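3-oxoadipate enol-lactonase (Burkholderia xenovorans, PDB 2XUA) probably hydrolyses 3-oxoadipate enol-lactone, opening its ring in a late step of catechol metabolism. Local coordinates at residues Leu83-Met86 / Asp87-Ile91; Cys123-Ala126 / Ala127-Ser131; Arg226-Ala229 / Gln230-Gly234. One frame throughout, in Å; residues are numbered along the deposited sequence.

Interaction 1: Leu83-Met86 / Asp87-Ile91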
ATOM      1  N   LEU B  83       4.364 -17.744 -14.682  1.00 21.33           N
ATOM      2  CA  LEU B  83       3.660 -18.748 -15.492  1.00 22.08           C
ATOM      3  C   LEU B  83       2.506 -19.476 -14.815  1.00 21.14           C
ATOM      4  O   LEU B  83       1.435 -19.567 -15.404  1.00 22.23           O
ATOM      5  CB  LEU B  83       4.654 -19.728 -16.107  1.00 22.68           C
ATOM      6  CG  LEU B  83       5.648 -19.055 -17.002  1.00 24.35           C
ATOM      7  CD1 LEU B  83       6.679 -20.146 -17.324  1.00 31.30           C
ATOM      8  CD2 LEU B  83       5.036 -18.481 -18.290  1.00 26.64           C
ATOM      9  N   GLY B  84       2.686 -19.904 -13.584  1.00 20.17           N
ATOM     10  CA  GLY B  84       1.652 -20.581 -12.827  1.00 22.05           C
ATOM     11  C   GLY B  84       0.482 -19.672 -12.492  1.00 22.42           C
ATOM     12  O   GLY B  84      -0.706 -20.085 -12.571  1.00 22.31           O
ATOM     13  N   LEU B  85       0.797 -18.416 -12.133  1.00 21.52           N
ATOM     14  CA  LEU B  85      -0.258 -17.400 -11.992  1.00 20.13           C
ATOM     15  C   LEU B  85      -1.056 -17.188 -13.282  1.00 19.90           C
ATOM     16  O   LEU B  85      -2.298 -17.172 -13.262  1.00 19.22           O
ATOM     17  CB  LEU B  85       0.379 -16.068 -11.527  1.00 18.47           C
ATOM     18  CG  LEU B  85      -0.600 -14.939 -11.161  1.00 21.67           C
ATOM     19  CD1 LEU B  85      -1.618 -15.337 -10.084  1.00 19.12           C
ATOM     20  CD2 LEU B  85       0.179 -13.667 -10.712  1.00 22.21           C
HETATM   21  N   MSE B  86      -0.352 -16.958 -14.403  1.00 19.93           N
HETATM   22  CA  MSE B  86      -1.038 -16.851 -15.700  1.00 20.79           C
HETATM   23  C   MSE B  86      -1.887 -18.070 -16.006  1.00 21.32           C
HETATM   24  O   MSE B  86      -3.073 -17.961 -16.371  1.00 19.26           O
HETATM   25  CB  MSE B  86      -0.023 -16.657 -16.793  1.00 21.01           C
HETATM   26  CG  MSE B  86       0.439 -15.236 -16.853  1.00 21.30           C
HETATM   27 SE   MSE B  86       2.008 -15.115 -17.973  1.00 29.73          SE
HETATM   28  CE  MSE B  86       1.150 -15.489 -19.705  1.00 21.46           C
ATOM     29  N   ASP B  87      -1.289 -19.246 -15.810  1.00 21.76           N
ATOM     30  CA  ASP B  87      -2.000 -20.507 -16.039  1.00 22.94           C
ATOM     31  C   ASP B  87      -3.274 -20.610 -15.208  1.00 22.09           C
ATOM     32  O   ASP B  87      -4.353 -20.972 -15.730  1.00 23.39           O
ATOM     33  CB  ASP B  87      -1.070 -21.684 -15.703  1.00 22.94           C
ATOM     34  CG  ASP B  87      -0.018 -21.930 -16.781  1.00 25.21           C
ATOM     35  OD1 ASP B  87      -0.058 -21.316 -17.875  1.00 27.80           O
ATOM     36  OD2 ASP B  87       0.870 -22.758 -16.523  1.00 27.53           O
ATOM     37  N   THR B  88      -3.154 -20.283 -13.928  1.00 23.20           N
ATOM     38  CA  THR B  88      -4.276 -20.241 -12.958  1.00 22.12           C
ATOM     39  C   THR B  88      -5.396 -19.340 -13.443  1.00 21.39           C
ATOM     40  O   THR B  88      -6.564 -19.675 -13.270  1.00 18.28           O
ATOM     41  CB  THR B  88      -3.858 -19.731 -11.533  1.00 23.25           C
ATOM     42  OG1 THR B  88      -2.979 -20.680 -10.916  1.00 27.97           O
ATOM     43  CG2 THR B  88      -5.062 -19.594 -10.625  1.00 23.80           C
ATOM     44  N   LEU B  89      -5.028 -18.183 -13.999  1.00 20.49           N
ATOM     45  CA  LEU B  89      -6.019 -17.209 -14.542  1.00 21.15           C
ATOM     46  C   LEU B  89      -6.463 -17.471 -15.989  1.00 20.30           C
ATOM     47  O   LEU B  89      -7.253 -16.744 -16.549  1.00 19.56           O
ATOM     48  CB  LEU B  89      -5.515 -15.771 -14.322  1.00 19.69           C
ATOM     49  CG  LEU B  89      -5.202 -15.428 -12.871  1.00 17.27           C
ATOM     50  CD1 LEU B  89      -4.518 -14.062 -12.806  1.00 18.69           C
ATOM     51  CD2 LEU B  89      -6.466 -15.402 -11.972  1.00 20.72           C
ATOM     52  N   LYS B  90      -5.990 -18.597 -16.553  1.00 21.65           N
ATOM     53  CA  LYS B  90      -6.222 -18.966 -17.963  1.00 22.42           C
ATOM     54  C   LYS B  90      -5.654 -17.931 -18.939  1.00 20.93           C
ATOM     55  O   LYS B  90      -6.126 -17.774 -20.082  1.00 22.09           O
ATOM     56  CB  LYS B  90      -7.708 -19.348 -18.242  1.00 22.40           C
ATOM     57  CG  LYS B  90      -8.200 -20.535 -17.374  1.00 27.57           C
ATOM     58  CD  LYS B  90      -9.763 -20.558 -17.273  1.00 33.29           C
ATOM     59  CE  LYS B  90     -10.333 -20.243 -15.828  1.00 37.86           C
ATOM     60  NZ  LYS B  90     -10.952 -18.847 -15.499  1.00 35.83           N
ATOM     61  N   ILE B  91      -4.655 -17.183 -18.486  1.00 19.75           N
ATOM     62  CA  ILE B  91      -4.043 -16.170 -19.357  1.00 18.83           C
ATOM     63  C   ILE B  91      -3.078 -16.884 -20.331  1.00 19.85           C
ATOM     64  O   ILE B  91      -2.123 -17.504 -19.867  1.00 19.96           O
ATOM     65  CB  ILE B  91      -3.234 -15.162 -18.567  1.00 17.04           C
ATOM     66  CG1 ILE B  91      -4.150 -14.287 -17.713  1.00 19.19           C
ATOM     67  CG2 ILE B  91      -2.374 -14.325 -19.510  1.00 15.87           C
ATOM     68  CD1 ILE B  91      -3.388 -13.434 -16.738  1.00 19.98           C
TER
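Met86 and Ile91 pack against each other where helix 75-88 runs out, their side chains crossing at about a right angle. Met86 is present as selenomethionine. Its CB lies 3.8 Å from Ile91 O and 4.0 Å from Ile91 CB. CG stands anti to the carbonyl carbon (chi1 -79°), which carries the chain along the flank of Ile91 CG2. SE steps farther off, 4.7 Å from Ile91 CG2, before the bend at chi3 (69°) folds the terminal methyl back, and CE ends 3.7 Å from Ile91 CG2. That one methyl branch of Ile91 is therefore met by both CG and CE of Met86.

The backbone makes this pairing possible. Lys90 leaves the helix with a positive phi (60°), and Ile91 N turns back to donate to Met86 O at 2.8 Å, while Lys90 N donates to Asp87 O at 3.0 Å. Just before this, still in the helix, Thr88 contributes its side chain as well as its amide: OG1 donates to Gly84 O at 2.9 Å from above the carbonyl plane, and Thr88 N reaches the same oxygen from the opposite face, so two donors grip it. Leu85 and Leu89 lie side by side and point the same way, CD1 to CD1 4.2 Å apart. They press on Leu56 of strand 54-58, as Ile91 does, and on Tyr16 of strand 12-19. On another flank Asp87 OD1 makes a salt bridge with Arg116 NH1, which also donates to Ile91 O, so one arginine, just ahead of strand 117-123, holds both the last turn and the chain leaving it.

Paired backbone bonds with an apolar contact between the residues at either end of the longer one make this a Schellman motif, here closing a helix that covers the sheet of an alpha/beta hydrolase.

Interaction 2: Cys123-Ala126 / Ala127-Ser131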
ATOM      1  N   CYS B 123      12.525  -2.662 -17.251  1.00 16.12           N
ATOM      2  CA  CYS B 123      12.679  -1.325 -16.663  1.00 14.98           C
ATOM      3  C   CYS B 123      13.654  -1.323 -15.473  1.00 14.07           C
ATOM      4  O   CYS B 123      13.613  -2.204 -14.621  1.00 14.55           O
ATOM      5  CB  CYS B 123      11.320  -0.806 -16.225  1.00 13.48           C
ATOM      6  SG  CYS B 123      10.118  -0.764 -17.623  1.00 18.17           S
ATOM      7  N   ASN B 124      14.536  -0.323 -15.449  1.00 15.27           N
ATOM      8  CA  ASN B 124      15.555  -0.203 -14.418  1.00 14.10           C
ATOM      9  C   ASN B 124      16.173  -1.521 -14.091  1.00 14.26           C
ATOM     10  O   ASN B 124      16.182  -1.936 -12.983  1.00 12.22           O
ATOM     11  CB  ASN B 124      14.934   0.459 -13.160  1.00 14.74           C
ATOM     12  CG  ASN B 124      14.551   1.860 -13.418  1.00 18.43           C
ATOM     13  OD1 ASN B 124      15.430   2.762 -13.481  1.00 23.17           O
ATOM     14  ND2 ASN B 124      13.261   2.085 -13.672  1.00 14.06           N
ATOM     15  N   THR B 125      16.714  -2.188 -15.103  1.00 14.75           N
ATOM     16  CA  THR B 125      17.104  -3.570 -14.942  1.00 14.80           C
ATOM     17  C   THR B 125      18.396  -3.863 -15.748  1.00 16.24           C
ATOM     18  O   THR B 125      18.990  -2.948 -16.321  1.00 16.68           O
ATOM     19  CB  THR B 125      15.921  -4.525 -15.347  1.00 15.02           C
ATOM     20  OG1 THR B 125      16.234  -5.831 -14.903  1.00 12.76           O
ATOM     21  CG2 THR B 125      15.755  -4.578 -16.839  1.00 17.18           C
ATOM     22  N   ALA B 126      18.821  -5.134 -15.802  1.00 16.88           N
ATOM     23  CA  ALA B 126      20.030  -5.528 -16.551  1.00 17.11           C
ATOM     24  C   ALA B 126      19.879  -7.030 -16.659  1.00 18.30           C
ATOM     25  O   ALA B 126      19.131  -7.616 -15.844  1.00 19.11           O
ATOM     26  CB  ALA B 126      21.345  -5.257 -15.712  1.00 16.14           C
ATOM     27  N   ALA B 127      20.605  -7.660 -17.594  1.00 16.79           N
ATOM     28  CA  ALA B 127      20.565  -9.127 -17.715  1.00 18.28           C
ATOM     29  C   ALA B 127      21.360  -9.835 -16.599  1.00 17.98           C
ATOM     30  O   ALA B 127      21.180 -11.055 -16.376  1.00 19.77           O
ATOM     31  CB  ALA B 127      21.031  -9.582 -19.105  1.00 18.00           C
ATOM     32  N   ARG B 128      22.219  -9.063 -15.928  1.00 18.25           N
ATOM     33  CA  ARG B 128      22.903  -9.439 -14.688  1.00 19.21           C
ATOM     34  C   ARG B 128      22.931  -8.175 -13.782  1.00 18.73           C
ATOM     35  O   ARG B 128      23.536  -7.137 -14.114  1.00 19.84           O
ATOM     36  CB  ARG B 128      24.293 -10.119 -14.981  1.00 20.89           C
ATOM     37  CG  ARG B 128      25.412  -9.968 -13.928  1.00 25.83           C
ATOM     38  CD  ARG B 128      24.982 -10.358 -12.568  1.00 29.04           C
ATOM     39  NE  ARG B 128      26.011 -10.977 -11.726  1.00 31.42           N
ATOM     40  CZ  ARG B 128      25.837 -11.214 -10.420  1.00 32.40           C
ATOM     41  NH1 ARG B 128      24.698 -10.853  -9.818  1.00 33.65           N
ATOM     42  NH2 ARG B 128      26.765 -11.819  -9.716  1.00 30.15           N
ATOM     43  N   ILE B 129      22.166  -8.239 -12.682  1.00 17.69           N
ATOM     44  CA  ILE B 129      22.000  -7.084 -11.758  1.00 17.05           C
ATOM     45  C   ILE B 129      22.997  -7.249 -10.597  1.00 17.52           C
ATOM     46  O   ILE B 129      23.061  -8.285  -9.911  1.00 18.11           O
ATOM     47  CB  ILE B 129      20.532  -6.943 -11.230  1.00 15.39           C
ATOM     48  CG1 ILE B 129      19.575  -6.719 -12.391  1.00 16.31           C
ATOM     49  CG2 ILE B 129      20.390  -5.787 -10.189  1.00 15.88           C
ATOM     50  CD1 ILE B 129      18.097  -6.936 -12.009  1.00 25.52           C
ATOM     51  N   GLY B 130      23.781  -6.193 -10.425  1.00 18.94           N
ATOM     52  CA  GLY B 130      24.726  -6.052  -9.323  1.00 19.98           C
ATOM     53  C   GLY B 130      25.826  -7.106  -9.372  1.00 20.66           C
ATOM     54  O   GLY B 130      26.280  -7.483 -10.451  1.00 19.26           O
ATOM     55  N   SER B 131      26.207  -7.606  -8.206  1.00 21.38           N
ATOM     56  CA  SER B 131      27.418  -8.489  -8.112  1.00 22.77           C
ATOM     57  C   SER B 131      27.431  -9.158  -6.751  1.00 22.28           C
ATOM     58  O   SER B 131      26.666  -8.729  -5.864  1.00 22.65           O
ATOM     59  CB  SER B 131      28.668  -7.632  -8.267  1.00 22.48           C
ATOM     60  OG  SER B 131      28.782  -6.850  -7.106  1.00 23.18           O
TER
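In the loop that carries the chain from strand 117-123 of the alpha/beta hydrolase sheet to helix 132-145, Ile129 bends back over Thr125 and Ala126. The side chains of Ile129 and Thr125 cross at about a right angle, CD1 of Ile129 resting 3.6 Å from Thr125 OG1. A chi1 of -167° swings the Thr125 hydroxyl away from its own amide N and toward Ile129; the same oxygen is hydrogen-bonded with Ser100 O. Nearer the backbone, Ile129 CG1 lies 3.6 Å from Ala126 O and 4.0 Å from Ala126 CB. No hydrogen bond joins the two halves of this loop, and Ala126 N is buried without a partner, so packing carries the contact.

Farther on, Arg128 NH1 donates a weak bond to Ile129 O (3.0 Å), and Gly130 O sits 3.5 Å above one face of the guanidinium plane, toward its rim. Arg128 NH2 makes a salt bridge with Asp194, tying the loop to helix 183-195. The Ile129 side chain lies about 5 Å from the bound laevulinic acid and touches the probable nucleophile elbow, consistent with a loop that runs beside the active site from hydrolase core to cap domain.

Interaction 3: Arg226-Ala229 / Gln230-Gly234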
ATOM      1  N   ARG B 226      21.444  -0.016 -22.128  1.00 25.00           N
ATOM      2  CA  ARG B 226      21.975  -0.118 -23.502  1.00 24.39           C
ATOM      3  C   ARG B 226      22.508  -1.500 -23.943  1.00 26.71           C
ATOM      4  O   ARG B 226      22.151  -1.982 -25.018  1.00 28.11           O
ATOM      5  CB  ARG B 226      22.912   1.056 -23.744  1.00 25.27           C
ATOM      6  CG  ARG B 226      22.176   2.432 -23.562  1.00 21.80           C
ATOM      7  CD  ARG B 226      23.000   3.617 -23.955  1.00 27.40           C
ATOM      8  NE  ARG B 226      24.155   3.773 -23.059  1.00 37.01           N
ATOM      9  CZ  ARG B 226      24.234   4.584 -21.985  1.00 39.10           C
ATOM     10  NH1 ARG B 226      23.226   5.383 -21.639  1.00 43.15           N
ATOM     11  NH2 ARG B 226      25.355   4.612 -21.264  1.00 39.29           N
ATOM     12  N   GLU B 227      23.323  -2.174 -23.132  1.00 26.95           N
ATOM     13  CA  GLU B 227      23.801  -3.505 -23.515  1.00 28.09           C
ATOM     14  C   GLU B 227      22.600  -4.431 -23.702  1.00 27.12           C
ATOM     15  O   GLU B 227      22.558  -5.248 -24.632  1.00 25.04           O
ATOM     16  CB  GLU B 227      24.682  -4.131 -22.448  1.00 28.00           C
ATOM     17  CG  GLU B 227      26.065  -3.563 -22.321  1.00 34.79           C
ATOM     18  CD  GLU B 227      26.706  -4.111 -21.053  1.00 41.60           C
ATOM     19  OE1 GLU B 227      26.945  -5.345 -21.060  1.00 43.45           O
ATOM     20  OE2 GLU B 227      26.894  -3.338 -20.054  1.00 44.02           O
ATOM     21  N   LEU B 228      21.648  -4.311 -22.768  1.00 25.24           N
ATOM     22  CA  LEU B 228      20.469  -5.138 -22.840  1.00 25.00           C
ATOM     23  C   LEU B 228      19.729  -4.863 -24.141  1.00 23.96           C
ATOM     24  O   LEU B 228      19.367  -5.808 -24.837  1.00 24.01           O
ATOM     25  CB  LEU B 228      19.575  -4.954 -21.608  1.00 25.68           C
ATOM     26  CG  LEU B 228      18.493  -6.016 -21.383  1.00 27.25           C
ATOM     27  CD1 LEU B 228      17.730  -5.828 -20.050  1.00 23.48           C
ATOM     28  CD2 LEU B 228      17.545  -5.795 -22.467  1.00 32.05           C
ATOM     29  N   ALA B 229      19.535  -3.591 -24.475  1.00 22.93           N
ATOM     30  CA  ALA B 229      18.762  -3.217 -25.629  1.00 24.38           C
ATOM     31  C   ALA B 229      19.542  -3.675 -26.873  1.00 25.47           C
ATOM     32  O   ALA B 229      18.943  -3.988 -27.915  1.00 26.24           O
ATOM     33  CB  ALA B 229      18.554  -1.696 -25.684  1.00 22.07           C
ATOM     34  N   GLN B 230      20.869  -3.704 -26.777  1.00 26.06           N
ATOM     35  CA  GLN B 230      21.652  -3.993 -27.976  1.00 26.50           C
ATOM     36  C   GLN B 230      21.743  -5.496 -28.189  1.00 26.49           C
ATOM     37  O   GLN B 230      21.870  -5.954 -29.332  1.00 25.44           O
ATOM     38  CB  GLN B 230      22.989  -3.202 -27.995  1.00 29.04           C
ATOM     39  CG  GLN B 230      22.766  -1.651 -28.321  1.00 31.85           C
ATOM     40  CD  GLN B 230      23.905  -0.615 -27.829  1.00 39.99           C
ATOM     41  OE1 GLN B 230      24.988  -0.980 -27.394  1.00 41.09           O
ATOM     42  NE2 GLN B 230      23.577   0.690 -27.884  1.00 42.89           N
ATOM     43  N   ALA B 231      21.638  -6.274 -27.115  1.00 25.46           N
ATOM     44  CA  ALA B 231      21.571  -7.738 -27.275  1.00 26.26           C
ATOM     45  C   ALA B 231      20.290  -8.185 -27.987  1.00 26.24           C
ATOM     46  O   ALA B 231      20.253  -9.266 -28.602  1.00 26.57           O
ATOM     47  CB  ALA B 231      21.655  -8.417 -25.969  1.00 27.41           C
ATOM     48  N   ILE B 232      19.237  -7.383 -27.879  1.00 25.49           N
ATOM     49  CA  ILE B 232      17.896  -7.864 -28.283  1.00 25.15           C
ATOM     50  C   ILE B 232      17.527  -7.324 -29.660  1.00 25.85           C
ATOM     51  O   ILE B 232      17.469  -6.097 -29.828  1.00 23.27           O
ATOM     52  CB  ILE B 232      16.800  -7.511 -27.251  1.00 24.65           C
ATOM     53  CG1 ILE B 232      17.057  -8.229 -25.916  1.00 21.58           C
ATOM     54  CG2 ILE B 232      15.393  -7.869 -27.804  1.00 25.23           C
ATOM     55  CD1 ILE B 232      16.122  -7.653 -24.716  1.00 20.72           C
ATOM     56  N   ALA B 233      17.287  -8.243 -30.632  1.00 26.98           N
ATOM     57  CA  ALA B 233      16.977  -7.780 -32.012  1.00 27.81           C
ATOM     58  C   ALA B 233      15.793  -6.814 -31.996  1.00 28.62           C
ATOM     59  O   ALA B 233      14.733  -7.138 -31.450  1.00 28.17           O
ATOM     60  CB  ALA B 233      16.675  -8.935 -32.934  1.00 28.76           C
ATOM     61  N   GLY B 234      15.973  -5.634 -32.580  1.00 27.80           N
ATOM     62  CA  GLY B 234      14.876  -4.668 -32.651  1.00 29.51           C
ATOM     63  C   GLY B 234      14.428  -4.003 -31.333  1.00 29.65           C
ATOM     64  O   GLY B 234      13.486  -3.206 -31.352  1.00 30.96           O
TER
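Leu228 and Ile232, one helical turn apart, lie side by side with their side chains pointing the same way at the end of helix 222-231. Chi1 of -165° swings Leu228 CG away from its backbone N, and chi2 of 174° then turns the CD2 branch toward Ile232. The two ends meet at CD2 of Leu228 and CD1 of Ile232, modelled 3.2 Å apart; this is tighter than ordinary van der Waals contact, so the exact closeness is doubtful. Behind the tip, Ile232 CG1 lies 3.5 Å from Leu228 O. Both side chains face inward onto Leu122 of strand 117-123.

Gln230 is turned quite differently. Its extended chain runs alongside the carbonyl of Arg226, with CB 3.3 Å and CD 3.6 Å from Arg226 O. The same oxygen accepts from Gln230 N at 2.8 Å, a helical bond with an N-H...O angle of 136°. Ala231 turns its methyl along the next carbonyl, CB 3.6 Å from Glu227 O, while its amide donates to that oxygen at 2.8 Å. Beyond this the helical bonding weakens: within this stretch the bonds from Ile232 N, to Leu228 O and Ala229 O, are long and weak, and Ile232 itself has already left helical backbone angles. Its side chain nevertheless keeps the alignment with Leu228, so the apolar face outlasts the regular hydrogen bonding.

Leu228 and Ala229 also touch Val211 of strand 209-214, while Ala229 and Arg226 reach Tyr237 of strand 236-240. Arg226 NH1 has a long, weak ion pair with Glu239. The helix thus packs on both of the neighbouring parallel strands it connects, and on strand 117-123 as well, the packing expected of the helix in a beta-alpha-beta crossover, here the last such unit of the alpha/beta hydrolase sheet.

Overall arrangement
Interactions 1 and 3 are both helix ends packed on the sheet, partly buried and with centres 28 Å apart, whereas interaction 2 is a buried loop. The two helices end differently: interaction 1 closes with a Schellman motif, its last turn held from outside by Arg116, while interaction 3 trails off into long, weak bonds at Ile232. Interaction 2 depends on side-chain packing close to the ligand pocket. Interactions 2 and 3 touch directly, Thr125 CG2 lying 4.0 Å from Leu228 CD1, so one helix face backs the loop that probably leads to the cap. Interaction 1 lies across the chain's centre from interaction 2, against strands 12-19 and 54-58.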